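Local atomic coordinates of TetR transcriptional regulator (Chloroflexus aurantiacus, PDB entry 3QBM), a protein that probably binds DNA through an N-terminal helix-turn-helix domain and regulates transcription, as a two-chain member of the TetR family. Residues Y61-L74 and A86-L100. Residues are numbered along the deposited sequence; the frame is centred on the assembly and turned at random.
Sequences YAAEKVRERFAVGL and AFLDVFRSYAERPPL
Two like-charged guanidinium groups, those of Arg-69 and Arg-97, lie flat on each other, centres 3.7 Å apart and planes 10° from parallel. The backbone carbonyl of Arg-97 probably eases this approach on the Arg-69 side: Arg-97 O takes both end nitrogens of Arg-69, at 2.7 Å from NH2 and 2.9 Å from NH1, with the oxygen close to the Arg-69 guanidinium plane. Ser-93 OG accepts a further bond from Arg-69 NH2 (2.8 Å) and itself donates to Val-90 O, while water 1 links Arg-69 NH1 to Pro-99 O. Tyr-94 CE1 covers the guanidinium face turned from Arg-97. Arg-69 gets there with CG anti to N (chi1 -175°) and a bend at chi2. A leucine here would probably leave Arg-97 O without either donor and the turn after helix 80-92 less firmly held. Deeper in, Val-90 CG1 sits over the Phe-70 ring, 3.6 Å from its centroid, a CH-pi contact; Val-90 is a knob among Arg-69, Phe-70, Gly-73 and Leu-74. Phe-70 also makes an offset stack with Phe-87 (centroids 4.7 Å) and turns its edge to the face of Phe-91. Segment 61-74 of helix 51-74, which follows the predicted helix-turn-helix, runs at 130° to segment 86-92 of helix 80-92, and Trp-131 of helix 118-144 meets all three phenylalanines.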
loop_
_atom_site.group_PDB
_atom_site.type_symbol
_atom_site.label_atom_id
_atom_site.label_comp_id
_atom_site.label_asym_id
_atom_site.label_seq_id
_atom_site.Cartn_x
_atom_site.Cartn_y
_atom_site.Cartn_z
ATOM N N TYR A 61 -18.240 -7.104 -2.844
ATOM C CA TYR A 61 -18.952 -6.582 -1.695
ATOM C C TYR A 61 -18.175 -5.478 -1.000
ATOM O O TYR A 61 -18.752 -4.460 -0.584
ATOM C CB TYR A 61 -19.218 -7.701 -0.714
ATOM C CG TYR A 61 -19.618 -7.238 0.642
ATOM C CD1 TYR A 61 -20.955 -6.964 0.942
ATOM C CD2 TYR A 61 -18.680 -7.097 1.644
ATOM C CE1 TYR A 61 -21.324 -6.528 2.201
ATOM C CE2 TYR A 61 -19.039 -6.654 2.915
ATOM C CZ TYR A 61 -20.368 -6.381 3.182
ATOM O OH TYR A 61 -20.738 -5.950 4.434
ATOM N N ALA A 62 -16.886 -5.731 -0.806
ATOM C CA ALA A 62 -15.967 -4.737 -0.259
ATOM C C ALA A 62 -15.917 -3.517 -1.185
ATOM O O ALA A 62 -15.986 -2.394 -0.707
ATOM C CB ALA A 62 -14.580 -5.344 -0.062
ATOM N N ALA A 63 -15.859 -3.742 -2.496
ATOM C CA ALA A 63 -15.842 -2.654 -3.472
ATOM C C ALA A 63 -17.111 -1.806 -3.366
ATOM O O ALA A 63 -17.028 -0.584 -3.325
ATOM C CB ALA A 63 -15.660 -3.170 -4.887
ATOM N N GLU A 64 -18.278 -2.453 -3.282
ATOM C CA GLU A 64 -19.540 -1.715 -3.140
ATOM C C GLU A 64 -19.576 -0.926 -1.842
ATOM O O GLU A 64 -20.088 0.196 -1.796
ATOM C CB GLU A 64 -20.748 -2.657 -3.219
ATOM C CG GLU A 64 -22.113 -1.943 -2.992
ATOM C CD GLU A 64 -22.462 -0.878 -4.034
ATOM O OE1 GLU A 64 -21.887 -0.880 -5.154
ATOM O OE2 GLU A 64 -23.353 -0.042 -3.733
ATOM N N LYS A 65 -19.038 -1.482 -0.778
ATOM C CA LYS A 65 -19.043 -0.754 0.483
ATOM C C LYS A 65 -18.197 0.545 0.435
ATOM O O LYS A 65 -18.614 1.603 0.899
ATOM C CB LYS A 65 -18.488 -1.648 1.545
ATOM C CG LYS A 65 -18.681 -1.144 2.948
ATOM C CD LYS A 65 -19.327 -2.231 3.803
ATOM C CE LYS A 65 -20.802 -2.360 3.449
ATOM N NZ LYS A 65 -21.523 -3.337 4.299
ATOM N N VAL A 66 -16.979 0.410 -0.058
ATOM C CA VAL A 66 -16.103 1.553 -0.323
ATOM C C VAL A 66 -16.841 2.612 -1.185
ATOM O O VAL A 66 -16.815 3.790 -0.860
ATOM C CB VAL A 66 -14.784 1.060 -0.962
ATOM C CG1 VAL A 66 -13.988 2.193 -1.541
ATOM C CG2 VAL A 66 -13.943 0.289 0.086
ATOM N N ARG A 67 -17.527 2.160 -2.229
ATOM C CA ARG A 67 -18.272 3.013 -3.154
ATOM C C ARG A 67 -19.339 3.826 -2.411
ATOM O O ARG A 67 -19.438 5.027 -2.646
ATOM C CB ARG A 67 -18.909 2.163 -4.265
ATOM C CG ARG A 67 -19.561 2.903 -5.409
ATOM C CD ARG A 67 -20.025 1.952 -6.513
ATOM N NE ARG A 67 -18.882 1.212 -7.070
ATOM C CZ ARG A 67 -18.679 -0.113 -7.003
ATOM N NH1 ARG A 67 -19.556 -0.938 -6.443
ATOM N NH2 ARG A 67 -17.580 -0.635 -7.541
ATOM N N GLU A 68 -20.127 3.171 -1.543
ATOM C CA GLU A 68 -21.180 3.838 -0.727
ATOM C C GLU A 68 -20.592 4.948 0.168
ATOM O O GLU A 68 -21.166 6.028 0.336
ATOM C CB GLU A 68 -21.909 2.812 0.184
ATOM C CG GLU A 68 -22.846 1.826 -0.544
ATOM C CD GLU A 68 -23.393 0.650 0.328
ATOM O OE1 GLU A 68 -22.952 0.423 1.488
ATOM O OE2 GLU A 68 -24.273 -0.075 -0.192
ATOM N N ARG A 69 -19.465 4.628 0.777
ATOM C CA ARG A 69 -18.736 5.500 1.676
ATOM C C ARG A 69 -18.225 6.776 0.923
ATOM O O ARG A 69 -18.342 7.917 1.421
ATOM C CB ARG A 69 -17.606 4.650 2.250
ATOM C CG ARG A 69 -16.729 5.222 3.311
ATOM C CD ARG A 69 -17.262 5.058 4.710
ATOM N NE ARG A 69 -16.349 5.781 5.599
ATOM C CZ ARG A 69 -15.541 5.218 6.481
ATOM N NH1 ARG A 69 -15.592 3.905 6.684
ATOM N NH2 ARG A 69 -14.731 5.977 7.217
ATOM N N PHE A 70 -17.668 6.602 -0.277
ATOM C CA PHE A 70 -17.318 7.779 -1.092
ATOM C C PHE A 70 -18.541 8.542 -1.555
ATOM O O PHE A 70 -18.559 9.757 -1.581
ATOM C CB PHE A 70 -16.442 7.401 -2.278
ATOM C CG PHE A 70 -15.012 7.206 -1.893
ATOM C CD1 PHE A 70 -14.185 8.304 -1.669
ATOM C CD2 PHE A 70 -14.503 5.949 -1.667
ATOM C CE1 PHE A 70 -12.902 8.149 -1.286
ATOM C CE2 PHE A 70 -13.192 5.789 -1.275
ATOM C CZ PHE A 70 -12.393 6.880 -1.077
ATOM N N ALA A 71 -19.581 7.817 -1.902
ATOM C CA ALA A 71 -20.813 8.437 -2.351
ATOM C C ALA A 71 -21.390 9.429 -1.329
ATOM O O ALA A 71 -21.779 10.520 -1.703
ATOM C CB ALA A 71 -21.838 7.349 -2.699
ATOM N N VAL A 72 -21.423 9.044 -0.051
ATOM C CA VAL A 72 -21.967 9.857 1.022
ATOM C C VAL A 72 -20.970 11.005 1.302
ATOM O O VAL A 72 -21.359 12.178 1.415
ATOM C CB VAL A 72 -22.240 8.996 2.291
ATOM C CG1 VAL A 72 -22.662 9.869 3.495
ATOM C CG2 VAL A 72 -23.313 7.923 2.003
ATOM N N GLY A 73 -19.685 10.661 1.370
ATOM C CA GLY A 73 -18.643 11.654 1.593
ATOM C C GLY A 73 -18.586 12.781 0.577
ATOM O O GLY A 73 -18.301 13.929 0.948
ATOM N N LEU A 74 -18.891 12.481 -0.688
ATOM C CA LEU A 74 -18.740 13.461 -1.763
ATOM C C LEU A 74 -20.016 14.215 -2.091
ATOM O O LEU A 74 -19.981 15.231 -2.799
ATOM C CB LEU A 74 -18.162 12.813 -3.028
ATOM C CG LEU A 74 -16.626 12.822 -3.123
ATOM C CD1 LEU A 74 -15.962 12.310 -1.891
ATOM C CD2 LEU A 74 -16.165 12.080 -4.369
ATOM N N ALA A 86 -13.053 16.515 -0.136
ATOM C CA ALA A 86 -13.897 15.570 0.607
ATOM C C ALA A 86 -13.483 14.146 0.265
ATOM O O ALA A 86 -13.602 13.244 1.092
ATOM C CB ALA A 86 -15.377 15.803 0.301
ATOM N N PHE A 87 -12.990 13.934 -0.957
ATOM C CA PHE A 87 -12.403 12.620 -1.326
ATOM C C PHE A 87 -11.196 12.280 -0.423
ATOM O O PHE A 87 -11.086 11.152 0.088
ATOM C CB PHE A 87 -12.023 12.638 -2.802
ATOM C CG PHE A 87 -11.543 11.332 -3.343
ATOM C CD1 PHE A 87 -10.194 10.983 -3.257
ATOM C CD2 PHE A 87 -12.421 10.461 -3.960
ATOM C CE1 PHE A 87 -9.719 9.774 -3.780
ATOM C CE2 PHE A 87 -11.941 9.231 -4.488
ATOM C CZ PHE A 87 -10.608 8.911 -4.400
ATOM N N LEU A 88 -10.326 13.259 -0.188
ATOM C CA LEU A 88 -9.239 13.113 0.771
ATOM C C LEU A 88 -9.798 12.830 2.169
ATOM O O LEU A 88 -9.285 11.941 2.879
ATOM C CB LEU A 88 -8.339 14.359 0.840
ATOM C CG LEU A 88 -7.868 15.034 -0.441
ATOM C CD1 LEU A 88 -7.059 16.297 -0.162
ATOM C CD2 LEU A 88 -7.058 14.052 -1.292
ATOM N N ASP A 89 -10.858 13.543 2.554
ATOM C CA ASP A 89 -11.414 13.414 3.876
ATOM C C ASP A 89 -11.968 12.004 4.129
ATOM O O ASP A 89 -11.877 11.494 5.237
ATOM C CB ASP A 89 -12.494 14.444 4.143
ATOM C CG ASP A 89 -12.905 14.440 5.573
ATOM O OD1 ASP A 89 -12.032 14.681 6.424
ATOM O OD2 ASP A 89 -14.061 14.114 5.852
ATOM N N VAL A 90 -12.522 11.372 3.095
ATOM C CA VAL A 90 -12.976 9.990 3.226
ATOM C C VAL A 90 -11.782 9.124 3.674
ATOM O O VAL A 90 -11.891 8.363 4.637
ATOM C CB VAL A 90 -13.604 9.452 1.894
ATOM C CG1 VAL A 90 -13.892 7.952 1.990
ATOM C CG2 VAL A 90 -14.893 10.224 1.564
ATOM N N PHE A 91 -10.647 9.210 2.959
ATOM C CA PHE A 91 -9.460 8.448 3.337
ATOM C C PHE A 91 -8.965 8.791 4.750
ATOM O O PHE A 91 -8.616 7.892 5.528
ATOM C CB PHE A 91 -8.347 8.681 2.322
ATOM C CG PHE A 91 -8.458 7.825 1.102
ATOM C CD1 PHE A 91 -8.140 6.485 1.175
ATOM C CD2 PHE A 91 -8.835 8.348 -0.112
ATOM C CE1 PHE A 91 -8.189 5.691 0.065
ATOM C CE2 PHE A 91 -8.852 7.544 -1.231
ATOM C CZ PHE A 91 -8.563 6.229 -1.138
ATOM N N ARG A 92 -8.940 10.072 5.075
ATOM C CA ARG A 92 -8.545 10.495 6.394
ATOM C C ARG A 92 -9.394 9.835 7.485
ATOM O O ARG A 92 -8.858 9.415 8.545
ATOM C CB ARG A 92 -8.592 12.026 6.518
ATOM C CG ARG A 92 -8.102 12.483 7.862
ATOM C CD ARG A 92 -7.880 13.952 7.967
ATOM N NE ARG A 92 -9.102 14.706 7.811
ATOM C CZ ARG A 92 -9.249 16.001 8.125
ATOM N NH1 ARG A 92 -8.284 16.703 8.710
ATOM N NH2 ARG A 92 -10.418 16.579 7.926
ATOM N N SER A 93 -10.692 9.691 7.211
ATOM C CA SER A 93 -11.619 9.087 8.194
ATOM C C SER A 93 -11.363 7.610 8.464
ATOM O O SER A 93 -11.905 7.046 9.447
ATOM C CB SER A 93 -13.076 9.305 7.780
ATOM O OG SER A 93 -13.452 8.402 6.749
ATOM N N TYR A 94 -10.586 6.959 7.583
ATOM C CA TYR A 94 -10.167 5.564 7.806
ATOM C C TYR A 94 -9.323 5.374 9.066
ATOM O O TYR A 94 -9.244 4.242 9.532
ATOM C CB TYR A 94 -9.383 4.995 6.620
ATOM C CG TYR A 94 -10.185 4.763 5.363
ATOM C CD1 TYR A 94 -11.507 5.182 5.248
ATOM C CD2 TYR A 94 -9.588 4.198 4.246
ATOM C CE1 TYR A 94 -12.204 4.988 4.077
ATOM C CE2 TYR A 94 -10.303 3.975 3.090
ATOM C CZ TYR A 94 -11.601 4.379 3.015
ATOM O OH TYR A 94 -12.304 4.178 1.849
ATOM N N ALA A 95 -8.721 6.454 9.587
ATOM C CA ALA A 95 -7.870 6.389 10.789
ATOM C C ALA A 95 -8.569 5.710 11.956
ATOM O O ALA A 95 -7.961 4.906 12.646
ATOM C CB ALA A 95 -7.414 7.774 11.216
ATOM N N GLU A 96 -9.830 6.058 12.175
ATOM C CA GLU A 96 -10.621 5.462 13.258
ATOM C C GLU A 96 -11.715 4.500 12.770
ATOM O O GLU A 96 -12.227 3.716 13.558
ATOM C CB GLU A 96 -11.243 6.587 14.091
ATOM C CG GLU A 96 -10.244 7.389 14.939
ATOM N N ARG A 97 -12.057 4.561 11.476
ATOM C CA ARG A 97 -13.150 3.791 10.895
ATOM C C ARG A 97 -12.857 3.401 9.424
ATOM O O ARG A 97 -13.302 4.073 8.476
ATOM C CB ARG A 97 -14.449 4.618 11.018
ATOM C CG ARG A 97 -15.670 3.866 10.587
ATOM C CD ARG A 97 -16.942 4.566 11.023
ATOM N NE ARG A 97 -17.097 5.884 10.412
ATOM C CZ ARG A 97 -17.810 6.159 9.315
ATOM N NH1 ARG A 97 -18.454 5.208 8.643
ATOM N NH2 ARG A 97 -17.870 7.422 8.881
ATOM N N PRO A 98 -12.113 2.296 9.217
ATOM C CA PRO A 98 -11.856 1.833 7.873
ATOM C C PRO A 98 -13.153 1.332 7.222
ATOM O O PRO A 98 -14.157 1.188 7.938
ATOM C CB PRO A 98 -10.813 0.712 8.088
ATOM C CG PRO A 98 -11.080 0.217 9.473
ATOM C CD PRO A 98 -11.547 1.397 10.240
ATOM N N PRO A 99 -13.167 1.135 5.892
ATOM C CA PRO A 99 -14.393 0.736 5.200
ATOM C C PRO A 99 -14.931 -0.574 5.742
ATOM O O PRO A 99 -16.144 -0.755 5.857
ATOM C CB PRO A 99 -13.957 0.611 3.742
ATOM C CG PRO A 99 -12.799 1.438 3.652
ATOM C CD PRO A 99 -12.062 1.226 4.928
ATOM N N LEU A 100 -14.018 -1.471 6.067
ATOM C CA LEU A 100 -14.358 -2.607 6.918
ATOM C C LEU A 100 -13.154 -3.000 7.798
ATOM O O LEU A 100 -12.054 -2.462 7.637
ATOM C CB LEU A 100 -14.936 -3.731 6.087
ATOM C CG LEU A 100 -14.111 -4.483 5.080
ATOM C CD1 LEU A 100 -13.171 -5.379 5.836
ATOM C CD2 LEU A 100 -15.016 -5.355 4.182
HETATM O O HOH W 1 -17.460 1.626 6.162
HETATM O O HOH W 2 -16.402 8.524 5.171
#